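Local atomic coordinates of bifunctional endo-1,4-beta-xylanase A (Neocallimastix patriciarum, PDB entry 2VG9), a protein that hydrolyses internal beta-1,4-xylosidic bonds of xylan as a family 11 glycoside hydrolase, here in a loop-swap variant. Residues Ala78-Gln83 with Val206-Leu211; Asn90-Val95 with Trp121-Gln126; Ile115-Asp120 with Gln164-Ser169. All coordinates share one frame; numbering follows the deposited sequence.

Contact 2 is the buried one of the three; contacts 1 and 3 lie nearer the surface. Contact 1 joins neighbouring strands of the six-stranded antiparallel sheet and relies on backbone bonds. Contacts 2 and 3 both rest on the other sheet, where strands 89-100 and 117-119 are neighbours: Leu93 is bonded to the backbone of Asp117, Ser91 to that of Val119. In contact 2 a loop meets its strand through packing and a shared water, whereas contact 3 uses charge, with a salt bridge and a cation-pi pair. Tyr81 and Gln83 of contact 1 reach Ser91 of contact 2, bridging the two sheets, and Thr168 of contact 3 bonds to Ala79.

Contact 1. Residues Ala78-Gln83 with Val206-Leu211; sequences AATYKQ and VADVTL
Tyr81 sits opposite Ala207 in a non-hydrogen-bonded antiparallel pair, and its side chain is the one to follow. CB comes within 4.1 Å of Val206 O. The first torsion (chi1 154°) puts CG anti to the backbone N, and this leads the ring off the sheet with CD1 3.8 Å from the same Val206 O, which lies at the ring edge. The other flank, CD2, faces Asp117 OD2, and at the tip OH is hydrogen-bonded to Ser91 OG of the opposing sheet. On the face shared with Tyr81, Ala79 CB packs on Val209 CG2 at 4.0 Å. The other face carries Thr80 and Asp208, lying side by side, with Thr80 OG1 3.6 Å from Asp208 CB; a water hydrogen-bonded to that OG1 also donates to Asp208 O at 2.8 Å. Paired backbone bonds join Lys82 to Val206 and Thr80 to Asp208. Beyond them the register slips by one residue: Ala78 O accepts from both Thr210 N (2.8 Å) and Leu211 N (3.1 Å), the latter in the carbonyl plane on a lone pair. Two residues facing one make this a classic beta bulge, set in an antiparallel sheet of the beta jelly roll characteristic of family 11 xylanases.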
ATOM      1  N   ALA A  78     -10.667  -3.089  -9.090  1.00  8.99           N
ATOM      2  CA  ALA A  78     -11.047  -2.121 -10.141  1.00  9.25           C
ATOM      3  C   ALA A  78     -11.367  -0.796  -9.443  1.00  9.32           C
ATOM      4  O   ALA A  78     -12.120  -0.786  -8.455  1.00  8.84           O
ATOM      5  CB  ALA A  78     -12.261  -2.613 -10.967  1.00  8.83           C
ATOM      6  N   ALA A  79     -10.789   0.287  -9.971  1.00  8.77           N
ATOM      7  CA  ALA A  79     -10.862   1.634  -9.399  1.00  9.57           C
ATOM      8  C   ALA A  79     -10.879   2.722 -10.484  1.00 10.11           C
ATOM      9  O   ALA A  79     -10.419   2.508 -11.598  1.00 10.90           O
ATOM     10  CB  ALA A  79      -9.677   1.887  -8.451  1.00  8.56           C
ATOM     11  N   THR A  80     -11.414   3.888 -10.127  1.00 11.56           N
ATOM     12  CA  THR A  80     -11.075   5.144 -10.800  1.00 13.00           C
ATOM     13  C   THR A  80     -10.223   5.905  -9.785  1.00 13.50           C
ATOM     14  O   THR A  80     -10.432   5.802  -8.579  1.00 14.29           O
ATOM     15  CB  THR A  80     -12.321   5.972 -11.225  1.00 13.18           C
ATOM     16  OG1 THR A  80     -13.158   6.160 -10.095  1.00 16.39           O
ATOM     17  CG2 THR A  80     -13.135   5.228 -12.280  1.00 13.56           C
ATOM     18  N   TYR A  81      -9.196   6.577 -10.272  1.00 13.45           N
ATOM     19  CA  TYR A  81      -8.222   7.225  -9.415  1.00 14.34           C
ATOM     20  C   TYR A  81      -7.714   8.442 -10.183  1.00 15.07           C
ATOM     21  O   TYR A  81      -7.360   8.330 -11.351  1.00 13.88           O
ATOM     22  CB  TYR A  81      -7.105   6.236  -9.063  1.00 13.71           C
ATOM     23  CG  TYR A  81      -5.773   6.827  -8.721  1.00 14.64           C
ATOM     24  CD1 TYR A  81      -5.605   7.686  -7.629  1.00 15.00           C
ATOM     25  CD2 TYR A  81      -4.651   6.494  -9.471  1.00 12.62           C
ATOM     26  CE1 TYR A  81      -4.333   8.201  -7.309  1.00 11.50           C
ATOM     27  CE2 TYR A  81      -3.392   7.001  -9.163  1.00  9.72           C
ATOM     28  CZ  TYR A  81      -3.243   7.857  -8.103  1.00 12.44           C
ATOM     29  OH  TYR A  81      -1.994   8.340  -7.835  1.00 13.16           O
ATOM     30  N   LYS A  82      -7.727   9.595  -9.520  1.00 15.41           N
ATOM     31  CA  LYS A  82      -7.437  10.862 -10.148  1.00 17.79           C
ATOM     32  C   LYS A  82      -6.769  11.755  -9.085  1.00 16.64           C
ATOM     33  O   LYS A  82      -7.220  11.791  -7.936  1.00 16.46           O
ATOM     34  CB  LYS A  82      -8.768  11.479 -10.613  1.00 17.81           C
ATOM     35  CG  LYS A  82      -8.699  12.780 -11.398  1.00 23.09           C
ATOM     36  CD  LYS A  82     -10.057  13.090 -12.108  1.00 23.52           C
ATOM     37  CE  LYS A  82     -10.323  12.155 -13.358  1.00 29.61           C
ATOM     38  NZ  LYS A  82     -11.576  12.509 -14.228  1.00 30.15           N
ATOM     39  N   GLN A  83      -5.710  12.459  -9.477  1.00 14.53           N
ATOM     40  CA  GLN A  83      -5.163  13.535  -8.678  1.00 15.08           C
ATOM     41  C   GLN A  83      -5.688  14.875  -9.228  1.00 15.01           C
ATOM     42  O   GLN A  83      -5.576  15.163 -10.432  1.00 16.33           O
ATOM     43  CB  GLN A  83      -3.636  13.466  -8.648  1.00 14.85           C
ATOM     44  CG  GLN A  83      -3.004  14.421  -7.692  1.00 15.51           C
ATOM     45  CD  GLN A  83      -1.537  14.199  -7.569  1.00 15.27           C
ATOM     46  OE1 GLN A  83      -1.080  13.351  -6.793  1.00 13.16           O
ATOM     47  NE2 GLN A  83      -0.770  14.969  -8.328  1.00 12.36           N
ATOM     48  N   VAL A 206      -9.074  11.690  -5.659  1.00 13.01           N
ATOM     49  CA  VAL A 206     -10.118  10.696  -5.358  1.00 13.77           C
ATOM     50  C   VAL A 206      -9.676   9.314  -5.846  1.00 13.65           C
ATOM     51  O   VAL A 206      -8.951   9.183  -6.826  1.00 13.14           O
ATOM     52  CB  VAL A 206     -11.517  11.020  -6.037  1.00 13.89           C
ATOM     53  CG1 VAL A 206     -12.155  12.279  -5.457  1.00 14.81           C
ATOM     54  CG2 VAL A 206     -11.368  11.196  -7.569  1.00 16.30           C
ATOM     55  N   ALA A 207     -10.127   8.275  -5.141  1.00 13.41           N
ATOM     56  CA  ALA A 207      -9.912   6.904  -5.553  1.00 12.37           C
ATOM     57  C   ALA A 207     -11.209   6.228  -5.219  1.00 12.37           C
ATOM     58  O   ALA A 207     -11.598   6.172  -4.040  1.00 14.61           O
ATOM     59  CB  ALA A 207      -8.767   6.251  -4.764  1.00 11.96           C
ATOM     60  N   ASP A 208     -11.877   5.693  -6.234  1.00 10.84           N
ATOM     61  CA  ASP A 208     -13.101   4.990  -5.993  1.00 10.56           C
ATOM     62  C   ASP A 208     -12.860   3.528  -6.336  1.00 10.32           C
ATOM     63  O   ASP A 208     -12.860   3.166  -7.504  1.00  9.30           O
ATOM     64  CB  ASP A 208     -14.265   5.641  -6.756  1.00 10.35           C
ATOM     65  CG  ASP A 208     -15.591   4.935  -6.518  1.00 13.01           C
ATOM     66  OD1 ASP A 208     -15.726   4.105  -5.578  1.00 11.05           O
ATOM     67  OD2 ASP A 208     -16.500   5.203  -7.304  1.00 15.85           O
ATOM     68  N   VAL A 209     -12.631   2.711  -5.295  1.00  9.28           N
ATOM     69  CA  VAL A 209     -12.369   1.260  -5.456  1.00  9.15           C
ATOM     70  C   VAL A 209     -13.655   0.422  -5.430  1.00 10.04           C
ATOM     71  O   VAL A 209     -14.209   0.115  -4.361  1.00  9.31           O
ATOM     72  CB  VAL A 209     -11.292   0.767  -4.409  1.00  9.05           C
ATOM     73  CG1 VAL A 209     -10.920  -0.730  -4.594  1.00  7.61           C
ATOM     74  CG2 VAL A 209     -10.037   1.648  -4.492  1.00  8.45           C
ATOM     75  N   THR A 210     -14.120   0.023  -6.617  1.00 10.63           N
ATOM     76  CA  THR A 210     -15.432  -0.574  -6.744  1.00 10.97           C
ATOM     77  C   THR A 210     -15.330  -2.072  -6.720  1.00 11.14           C
ATOM     78  O   THR A 210     -16.329  -2.743  -6.501  1.00 10.90           O
ATOM     79  CB  THR A 210     -16.131  -0.127  -8.026  1.00 12.66           C
ATOM     80  OG1 THR A 210     -15.276  -0.409  -9.153  1.00 12.41           O
ATOM     81  CG2 THR A 210     -16.434   1.367  -7.973  1.00 13.16           C
ATOM     82  N   LEU A 211     -14.124  -2.598  -6.933  1.00  9.65           N
ATOM     83  CA  LEU A 211     -13.867  -4.029  -6.793  1.00  8.74           C
ATOM     84  C   LEU A 211     -12.577  -4.193  -6.055  1.00  7.69           C
ATOM     85  O   LEU A 211     -11.576  -3.613  -6.449  1.00  8.20           O
ATOM     86  CB  LEU A 211     -13.717  -4.692  -8.175  1.00  8.44           C
ATOM     87  CG  LEU A 211     -13.758  -6.198  -8.401  1.00 10.81           C
ATOM     88  CD1 LEU A 211     -13.691  -6.451  -9.955  1.00 14.43           C
ATOM     89  CD2 LEU A 211     -12.670  -6.991  -7.709  1.00 13.87           C
TER
HETATM   90  O   HOH W   1     -14.539   3.296  -9.746  1.00 37.52           O

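Contact 2. Residues Asn90-Val95 with Trp121-Gln126; sequences NSRLCV and WVPDAQ. With ACT (acetate ion), chain D.
Asn90 and Arg92 both point CB toward the loop, and with CG between the backbone N and the carbonyl carbon (chi1 58° and 71°) the amide comes beside Trp121 and the guanidinium beside Pro123. Trp121 has its CG anti to N and lies alongside Asn90. The two run the same way, CB to CB 3.7 Å, with amide and indole planes 42° apart and Asn90 ND2 3.7 Å from Trp121 CE3. Further down the strand Arg92, bent at chi3, brings NH2 to the edge of the indole, 3.8 Å from Trp121 CZ3. Pro123 comes from the opposite direction and lays its CD over one face of the guanidinium, 3.5 Å from Arg92 NH2. A single water stitches the polar groups together: it accepts from Arg92 NE at 3.1 Å and donates to Trp121 O at 2.9 Å and to Asn90 OD1. Over one indole face lies the methyl of an acetate, probably from the crystallisation liquor; Asn90 ND2 gives its OXT a weak bond. With no direct hydrogen bond between strand and loop, the chemistry implies a join made by van der Waals packing and the water, the arginine charge probably met in part by that water and weakly by Glu199, a long ion pair.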
ATOM      1  N   ASN A  90       2.181  14.560  -5.021  1.00  9.27           N
ATOM      2  CA  ASN A  90       2.116  13.291  -5.719  1.00  9.43           C
ATOM      3  C   ASN A  90       1.128  12.361  -5.028  1.00  9.45           C
ATOM      4  O   ASN A  90       0.566  12.685  -3.971  1.00  8.67           O
ATOM      5  CB  ASN A  90       3.512  12.668  -5.796  1.00  9.59           C
ATOM      6  CG  ASN A  90       4.141  12.451  -4.434  1.00 11.87           C
ATOM      7  OD1 ASN A  90       3.788  11.510  -3.735  1.00  9.06           O
ATOM      8  ND2 ASN A  90       5.128  13.299  -4.078  1.00 14.95           N
ATOM      9  N   SER A  91       0.867  11.231  -5.659  1.00  9.04           N
ATOM     10  CA  SER A  91       0.028  10.234  -5.042  1.00  9.25           C
ATOM     11  C   SER A  91       0.294   8.905  -5.731  1.00  9.44           C
ATOM     12  O   SER A  91       0.953   8.846  -6.783  1.00  9.38           O
ATOM     13  CB  SER A  91      -1.462  10.634  -5.079  1.00  9.13           C
ATOM     14  OG  SER A  91      -1.913  10.835  -6.392  1.00 10.53           O
ATOM     15  N   ARG A  92      -0.197   7.833  -5.122  1.00  9.04           N
ATOM     16  CA  ARG A  92      -0.046   6.520  -5.692  1.00  8.66           C
ATOM     17  C   ARG A  92      -1.220   5.640  -5.308  1.00  8.77           C
ATOM     18  O   ARG A  92      -1.860   5.831  -4.254  1.00  8.32           O
ATOM     19  CB  ARG A  92       1.243   5.885  -5.186  1.00 10.17           C
ATOM     20  CG  ARG A  92       1.195   5.476  -3.712  1.00 12.77           C
ATOM     21  CD  ARG A  92       2.562   4.965  -3.265  1.00 17.19           C
ATOM     22  NE  ARG A  92       3.452   6.105  -3.110  1.00 18.87           N
ATOM     23  CZ  ARG A  92       4.601   6.107  -2.437  1.00 20.97           C
ATOM     24  NH1 ARG A  92       5.060   5.009  -1.837  1.00 21.07           N
ATOM     25  NH2 ARG A  92       5.301   7.224  -2.381  1.00 19.16           N
ATOM     26  N   LEU A  93      -1.488   4.670  -6.174  1.00  8.03           N
ATOM     27  CA  LEU A  93      -2.412   3.573  -5.885  1.00  8.70           C
ATOM     28  C   LEU A  93      -1.583   2.278  -5.933  1.00  9.15           C
ATOM     29  O   LEU A  93      -0.963   1.946  -6.971  1.00  8.94           O
ATOM     30  CB  LEU A  93      -3.511   3.533  -6.947  1.00  8.41           C
ATOM     31  CG  LEU A  93      -4.629   2.490  -6.868  1.00  9.12           C
ATOM     32  CD1 LEU A  93      -5.462   2.710  -5.633  1.00  9.13           C
ATOM     33  CD2 LEU A  93      -5.488   2.566  -8.173  1.00  8.72           C
ATOM     34  N   CYS A  94      -1.571   1.555  -4.813  1.00  9.32           N
ATOM     35  CA  CYS A  94      -0.667   0.427  -4.670  1.00  8.86           C
ATOM     36  C   CYS A  94      -1.190  -0.675  -3.761  1.00  8.62           C
ATOM     37  O   CYS A  94      -2.011  -0.434  -2.883  1.00  8.89           O
ATOM     38  CB  CYS A  94       0.711   0.915  -4.162  1.00  8.45           C
ATOM     39  SG  CYS A  94       0.674   1.675  -2.518  1.00 10.44           S
ATOM     40  N   VAL A  95      -0.694  -1.890  -3.958  1.00  8.46           N
ATOM     41  CA  VAL A  95      -0.835  -2.935  -2.937  1.00  8.66           C
ATOM     42  C   VAL A  95       0.167  -2.559  -1.858  1.00  8.97           C
ATOM     43  O   VAL A  95       1.268  -2.039  -2.166  1.00  9.13           O
ATOM     44  CB  VAL A  95      -0.465  -4.344  -3.450  1.00  9.45           C
ATOM     45  CG1 VAL A  95      -0.733  -5.436  -2.406  1.00  6.58           C
ATOM     46  CG2 VAL A  95      -1.153  -4.679  -4.769  1.00  9.45           C
ATOM     47  N   TRP A 121       5.018  11.787  -9.224  1.00 11.99           N
ATOM     48  CA  TRP A 121       6.249  11.264  -8.617  1.00 12.63           C
ATOM     49  C   TRP A 121       6.006   9.903  -8.012  1.00 11.96           C
ATOM     50  O   TRP A 121       4.949   9.646  -7.426  1.00 12.83           O
ATOM     51  CB  TRP A 121       6.755  12.213  -7.513  1.00 13.06           C
ATOM     52  CG  TRP A 121       8.061  11.805  -6.868  1.00 14.45           C
ATOM     53  CD1 TRP A 121       9.334  12.133  -7.292  1.00 16.90           C
ATOM     54  CD2 TRP A 121       8.227  11.035  -5.674  1.00 15.68           C
ATOM     55  NE1 TRP A 121      10.266  11.602  -6.433  1.00 16.52           N
ATOM     56  CE2 TRP A 121       9.615  10.919  -5.436  1.00 17.71           C
ATOM     57  CE3 TRP A 121       7.332  10.423  -4.777  1.00 18.42           C
ATOM     58  CZ2 TRP A 121      10.127  10.220  -4.344  1.00 17.23           C
ATOM     59  CZ3 TRP A 121       7.846   9.722  -3.697  1.00 17.28           C
ATOM     60  CH2 TRP A 121       9.230   9.623  -3.494  1.00 17.14           C
ATOM     61  N   VAL A 122       7.009   9.047  -8.135  1.00 12.21           N
ATOM     62  CA  VAL A 122       6.982   7.707  -7.530  1.00 12.27           C
ATOM     63  C   VAL A 122       8.420   7.476  -7.052  1.00 12.77           C
ATOM     64  O   VAL A 122       9.343   8.056  -7.640  1.00 11.19           O
ATOM     65  CB  VAL A 122       6.519   6.650  -8.587  1.00 13.24           C
ATOM     66  CG1 VAL A 122       7.562   6.491  -9.719  1.00 11.43           C
ATOM     67  CG2 VAL A 122       6.204   5.285  -7.963  1.00 11.80           C
ATOM     68  N   PRO A 123       8.600   6.726  -5.925  1.00 13.07           N
ATOM     69  CA  PRO A 123       9.916   6.266  -5.515  1.00 13.79           C
ATOM     70  C   PRO A 123      10.675   5.515  -6.615  1.00 14.35           C
ATOM     71  O   PRO A 123      10.066   4.850  -7.459  1.00 13.08           O
ATOM     72  CB  PRO A 123       9.614   5.309  -4.337  1.00 14.13           C
ATOM     73  CG  PRO A 123       8.342   5.787  -3.796  1.00 14.37           C
ATOM     74  CD  PRO A 123       7.553   6.326  -4.955  1.00 12.36           C
ATOM     75  N   ASP A 124      12.005   5.658  -6.581  1.00 15.35           N
ATOM     76  CA  ASP A 124      12.868   5.039  -7.555  1.00 16.82           C
ATOM     77  C   ASP A 124      14.280   4.871  -6.976  1.00 17.26           C
ATOM     78  O   ASP A 124      14.697   5.597  -6.059  1.00 17.21           O
ATOM     79  CB  ASP A 124      12.875   5.877  -8.843  1.00 17.49           C
ATOM     80  CG  ASP A 124      13.470   5.149 -10.024  1.00 19.04           C
ATOM     81  OD1 ASP A 124      13.335   3.904 -10.135  1.00 20.25           O
ATOM     82  OD2 ASP A 124      14.051   5.850 -10.876  1.00 23.20           O
ATOM     83  N   ALA A 125      14.982   3.865  -7.478  1.00 17.38           N
ATOM     84  CA  ALA A 125      16.369   3.626  -7.134  1.00 18.32           C
ATOM     85  C   ALA A 125      16.877   2.652  -8.193  1.00 19.71           C
ATOM     86  O   ALA A 125      16.080   2.076  -8.954  1.00 20.09           O
ATOM     87  CB  ALA A 125      16.499   3.038  -5.698  1.00 17.53           C
ATOM     88  N   GLN A 126      18.194   2.486  -8.271  1.00 20.24           N
ATOM     89  CA  GLN A 126      18.768   1.400  -9.050  1.00 21.40           C
ATOM     90  C   GLN A 126      18.008   0.081  -8.770  1.00 20.36           C
ATOM     91  O   GLN A 126      17.839  -0.330  -7.613  1.00 20.85           O
ATOM     92  CB  GLN A 126      20.243   1.246  -8.685  1.00 21.99           C
ATOM     93  CG  GLN A 126      21.135   0.871  -9.854  1.00 28.80           C
ATOM     94  CD  GLN A 126      21.858   2.081 -10.467  1.00 36.03           C
ATOM     95  OE1 GLN A 126      21.395   2.686 -11.459  1.00 37.66           O
ATOM     96  NE2 GLN A 126      23.012   2.427  -9.887  1.00 38.09           N
TER
HETATM   97  C   ACT D1220       8.882  13.862  -2.509  1.00 45.70           C
HETATM   98  O   ACT D1220       9.905  13.660  -1.794  1.00 45.89           O
HETATM   99  OXT ACT D1220       7.799  13.392  -2.073  1.00 45.42           O
HETATM  100  CH3 ACT D1220       8.941  14.616  -3.808  1.00 45.14           C
HETATM  101  O   HOH W   2       3.966   8.486  -4.976  1.00 20.91           O

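Contact 3. Residues Ile115-Asp120 with Gln164-Ser169; sequences IEDWVD and QQKRTS. With CD (cadmium ion), chain B.
Lys166 lies across Trp118 at about a right angle on the exposed side of the contact. The Lys166 chain, extended beyond CG, lays CE over the indole, 3.2 Å from Trp118 CE2, and carries NZ to 3.5 Å from the centroid of the six-membered ring, just 1° off the normal: a cation-pi pair. Lys166 NZ also donates to Trp118 O at 2.9 Å, so ring and carbonyl of one residue hold the ammonium together. With an alanine in place of Trp118 the aromatic face is gone, and the lysine end would probably be left to turn about its bond to the carbonyl. The chain turns a corner at Glu116, where Glu116 and Asp117 both face Leu93 in a classic beta bulge, and Arg167 N bonds to Glu116 O. Here the contact is buried and tight. The Glu116 side chain, bent at chi2 (-74°), brings its carboxylate beside Arg167, whose NE (2.8 Å) and NH2 (3.0 Å) both donate to Glu116 OE1; Tyr77 OH is a further partner of that oxygen. Between the two sides Asp117 sets OD1 3.2 Å from Lys166 CD and OD2 3.2 Å from Thr168 CG2. Further out, exposed Asp120 chelates a cadmium ion, with a water as a third ligand.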
ATOM      1  N   ILE A 115       3.207  -0.857  -6.789  1.00 10.43           N
ATOM      2  CA  ILE A 115       2.570   0.382  -7.237  1.00  9.58           C
ATOM      3  C   ILE A 115       2.042   0.227  -8.643  1.00  9.87           C
ATOM      4  O   ILE A 115       2.813   0.059  -9.591  1.00  8.76           O
ATOM      5  CB  ILE A 115       3.518   1.605  -7.126  1.00 10.32           C
ATOM      6  CG1 ILE A 115       4.133   1.678  -5.720  1.00 10.02           C
ATOM      7  CG2 ILE A 115       2.797   2.894  -7.528  1.00  8.04           C
ATOM      8  CD1 ILE A 115       5.096   2.860  -5.494  1.00 10.64           C
ATOM      9  N   GLU A 116       0.714   0.315  -8.746  1.00  8.46           N
ATOM     10  CA  GLU A 116      -0.033   0.134  -9.989  1.00  8.53           C
ATOM     11  C   GLU A 116      -0.220   1.419 -10.786  1.00  7.56           C
ATOM     12  O   GLU A 116      -0.279   1.396 -12.019  1.00  7.78           O
ATOM     13  CB  GLU A 116      -1.405  -0.470  -9.658  1.00  7.99           C
ATOM     14  CG  GLU A 116      -1.286  -1.842  -9.051  1.00  8.93           C
ATOM     15  CD  GLU A 116      -0.898  -2.891 -10.119  1.00 11.47           C
ATOM     16  OE1 GLU A 116      -1.792  -3.322 -10.896  1.00 11.32           O
ATOM     17  OE2 GLU A 116       0.297  -3.262 -10.184  1.00  9.41           O
ATOM     18  N   ASP A 117      -0.311   2.534 -10.079  1.00  7.59           N
ATOM     19  CA  ASP A 117      -0.538   3.834 -10.689  1.00  9.15           C
ATOM     20  C   ASP A 117      -0.047   4.873  -9.679  1.00  9.35           C
ATOM     21  O   ASP A 117       0.045   4.593  -8.451  1.00 10.35           O
ATOM     22  CB  ASP A 117      -2.036   4.031 -11.016  1.00  8.46           C
ATOM     23  CG  ASP A 117      -2.294   5.115 -12.088  1.00  9.32           C
ATOM     24  OD1 ASP A 117      -1.371   5.796 -12.545  1.00 11.52           O
ATOM     25  OD2 ASP A 117      -3.459   5.300 -12.471  1.00 12.11           O
ATOM     26  N   TRP A 118       0.379   6.025 -10.214  1.00  8.67           N
ATOM     27  CA  TRP A 118       0.912   7.121  -9.421  1.00  8.69           C
ATOM     28  C   TRP A 118       0.794   8.402 -10.245  1.00  9.39           C
ATOM     29  O   TRP A 118       0.681   8.360 -11.483  1.00  8.68           O
ATOM     30  CB  TRP A 118       2.388   6.920  -9.030  1.00  8.38           C
ATOM     31  CG  TRP A 118       3.303   6.627 -10.213  1.00  8.44           C
ATOM     32  CD1 TRP A 118       3.615   5.391 -10.722  1.00  7.44           C
ATOM     33  CD2 TRP A 118       3.978   7.593 -11.049  1.00  6.08           C
ATOM     34  NE1 TRP A 118       4.456   5.524 -11.811  1.00  8.32           N
ATOM     35  CE2 TRP A 118       4.702   6.869 -12.021  1.00 10.47           C
ATOM     36  CE3 TRP A 118       4.050   9.002 -11.052  1.00  6.92           C
ATOM     37  CZ2 TRP A 118       5.485   7.512 -13.024  1.00 11.28           C
ATOM     38  CZ3 TRP A 118       4.832   9.652 -12.062  1.00  9.61           C
ATOM     39  CH2 TRP A 118       5.525   8.887 -13.034  1.00  9.81           C
ATOM     40  N   VAL A 119       0.859   9.533  -9.563  1.00  8.02           N
ATOM     41  CA  VAL A 119       0.803  10.809 -10.257  1.00  8.68           C
ATOM     42  C   VAL A 119       1.950  11.701  -9.793  1.00  9.96           C
ATOM     43  O   VAL A 119       2.215  11.795  -8.582  1.00  8.71           O
ATOM     44  CB  VAL A 119      -0.560  11.507 -10.099  1.00  7.39           C
ATOM     45  CG1 VAL A 119      -0.559  12.896 -10.823  1.00  7.01           C
ATOM     46  CG2 VAL A 119      -1.703  10.584 -10.633  1.00  5.88           C
ATOM     47  N   ASP A 120       2.658  12.272 -10.791  1.00  9.97           N
ATOM     48  CA  ASP A 120       3.734  13.288 -10.639  1.00 11.44           C
ATOM     49  C   ASP A 120       5.068  12.752 -10.130  1.00 12.17           C
ATOM     50  O   ASP A 120       6.130  13.220 -10.538  1.00 12.28           O
ATOM     51  CB  ASP A 120       3.308  14.472  -9.755  1.00 10.79           C
ATOM     52  CG  ASP A 120       2.262  15.345 -10.400  1.00  8.85           C
ATOM     53  OD1 ASP A 120       2.170  15.406 -11.632  1.00  8.21           O
ATOM     54  OD2 ASP A 120       1.499  15.976  -9.661  1.00  7.84           O
ATOM     55  N   GLN A 164       5.363  -0.566 -14.808  1.00 11.40           N
ATOM     56  CA  GLN A 164       5.851   0.336 -15.850  1.00 11.72           C
ATOM     57  C   GLN A 164       4.708   0.975 -16.661  1.00 12.49           C
ATOM     58  O   GLN A 164       4.802   2.147 -17.044  1.00 11.92           O
ATOM     59  CB  GLN A 164       6.917  -0.346 -16.729  1.00 11.81           C
ATOM     60  CG  GLN A 164       8.159  -0.765 -15.888  1.00 12.62           C
ATOM     61  CD  GLN A 164       8.768   0.423 -15.150  1.00 13.47           C
ATOM     62  OE1 GLN A 164       8.619   0.586 -13.930  1.00 12.76           O
ATOM     63  NE2 GLN A 164       9.407   1.279 -15.890  1.00 10.92           N
ATOM     64  N   GLN A 165       3.632   0.212 -16.867  1.00 12.83           N
ATOM     65  CA  GLN A 165       2.438   0.685 -17.595  1.00 14.30           C
ATOM     66  C   GLN A 165       1.343   0.910 -16.540  1.00 12.96           C
ATOM     67  O   GLN A 165       0.769  -0.069 -16.049  1.00 13.95           O
ATOM     68  CB  GLN A 165       2.007  -0.381 -18.607  1.00 13.51           C
ATOM     69  CG  GLN A 165       1.053   0.095 -19.729  1.00 20.21           C
ATOM     70  CD  GLN A 165       0.340  -1.069 -20.521  1.00 21.79           C
ATOM     71  OE1 GLN A 165       0.794  -2.234 -20.526  1.00 26.65           O
ATOM     72  NE2 GLN A 165      -0.792  -0.725 -21.195  1.00 29.22           N
ATOM     73  N   LYS A 166       1.052   2.171 -16.202  1.00 10.80           N
ATOM     74  CA  LYS A 166       0.066   2.494 -15.178  1.00 10.68           C
ATOM     75  C   LYS A 166      -1.320   1.931 -15.488  1.00  9.91           C
ATOM     76  O   LYS A 166      -1.793   1.978 -16.634  1.00  9.72           O
ATOM     77  CB  LYS A 166      -0.059   4.001 -15.040  1.00  9.59           C
ATOM     78  CG  LYS A 166       1.119   4.676 -14.387  1.00 11.17           C
ATOM     79  CD  LYS A 166       1.015   6.186 -14.644  1.00 13.82           C
ATOM     80  CE  LYS A 166       2.233   6.935 -14.074  1.00 12.78           C
ATOM     81  NZ  LYS A 166       1.988   8.414 -14.091  1.00 13.35           N
ATOM     82  N   ARG A 167      -2.012   1.449 -14.462  1.00  8.44           N
ATOM     83  CA  ARG A 167      -3.375   1.033 -14.661  1.00  8.14           C
ATOM     84  C   ARG A 167      -4.178   1.199 -13.370  1.00  8.37           C
ATOM     85  O   ARG A 167      -3.596   1.450 -12.313  1.00  7.31           O
ATOM     86  CB  ARG A 167      -3.392  -0.413 -15.148  1.00  8.46           C
ATOM     87  CG  ARG A 167      -2.902  -1.393 -14.113  1.00  7.77           C
ATOM     88  CD  ARG A 167      -3.080  -2.832 -14.572  1.00  9.77           C
ATOM     89  NE  ARG A 167      -2.622  -3.748 -13.514  1.00 10.98           N
ATOM     90  CZ  ARG A 167      -2.804  -5.067 -13.530  1.00 11.07           C
ATOM     91  NH1 ARG A 167      -3.397  -5.648 -14.582  1.00  9.05           N
ATOM     92  NH2 ARG A 167      -2.353  -5.805 -12.513  1.00 10.52           N
ATOM     93  N   THR A 168      -5.500   1.067 -13.453  1.00  9.20           N
ATOM     94  CA  THR A 168      -6.350   1.207 -12.250  1.00  9.35           C
ATOM     95  C   THR A 168      -7.314   0.048 -12.101  1.00  9.28           C
ATOM     96  O   THR A 168      -8.275   0.135 -11.329  1.00 10.34           O
ATOM     97  CB  THR A 168      -7.148   2.524 -12.232  1.00  9.93           C
ATOM     98  OG1 THR A 168      -8.057   2.537 -13.324  1.00 15.12           O
ATOM     99  CG2 THR A 168      -6.245   3.767 -12.318  1.00 10.44           C
ATOM    100  N   SER A 169      -7.047  -1.056 -12.807  1.00 10.10           N
ATOM    101  CA  SER A 169      -7.758  -2.321 -12.537  1.00 10.07           C
ATOM    102  C   SER A 169      -6.964  -3.525 -13.009  1.00  9.96           C
ATOM    103  O   SER A 169      -6.152  -3.421 -13.945  1.00  9.21           O
ATOM    104  CB  SER A 169      -9.165  -2.333 -13.180  1.00  9.59           C
ATOM    105  OG  SER A 169      -9.056  -2.330 -14.580  1.00 12.62           O
TER
HETATM  106 CD    CD B1218       0.378  16.814 -11.715  1.00 11.86          CD
HETATM  107  O   HOH W   3      -1.803  16.754 -10.604  1.00  4.24           O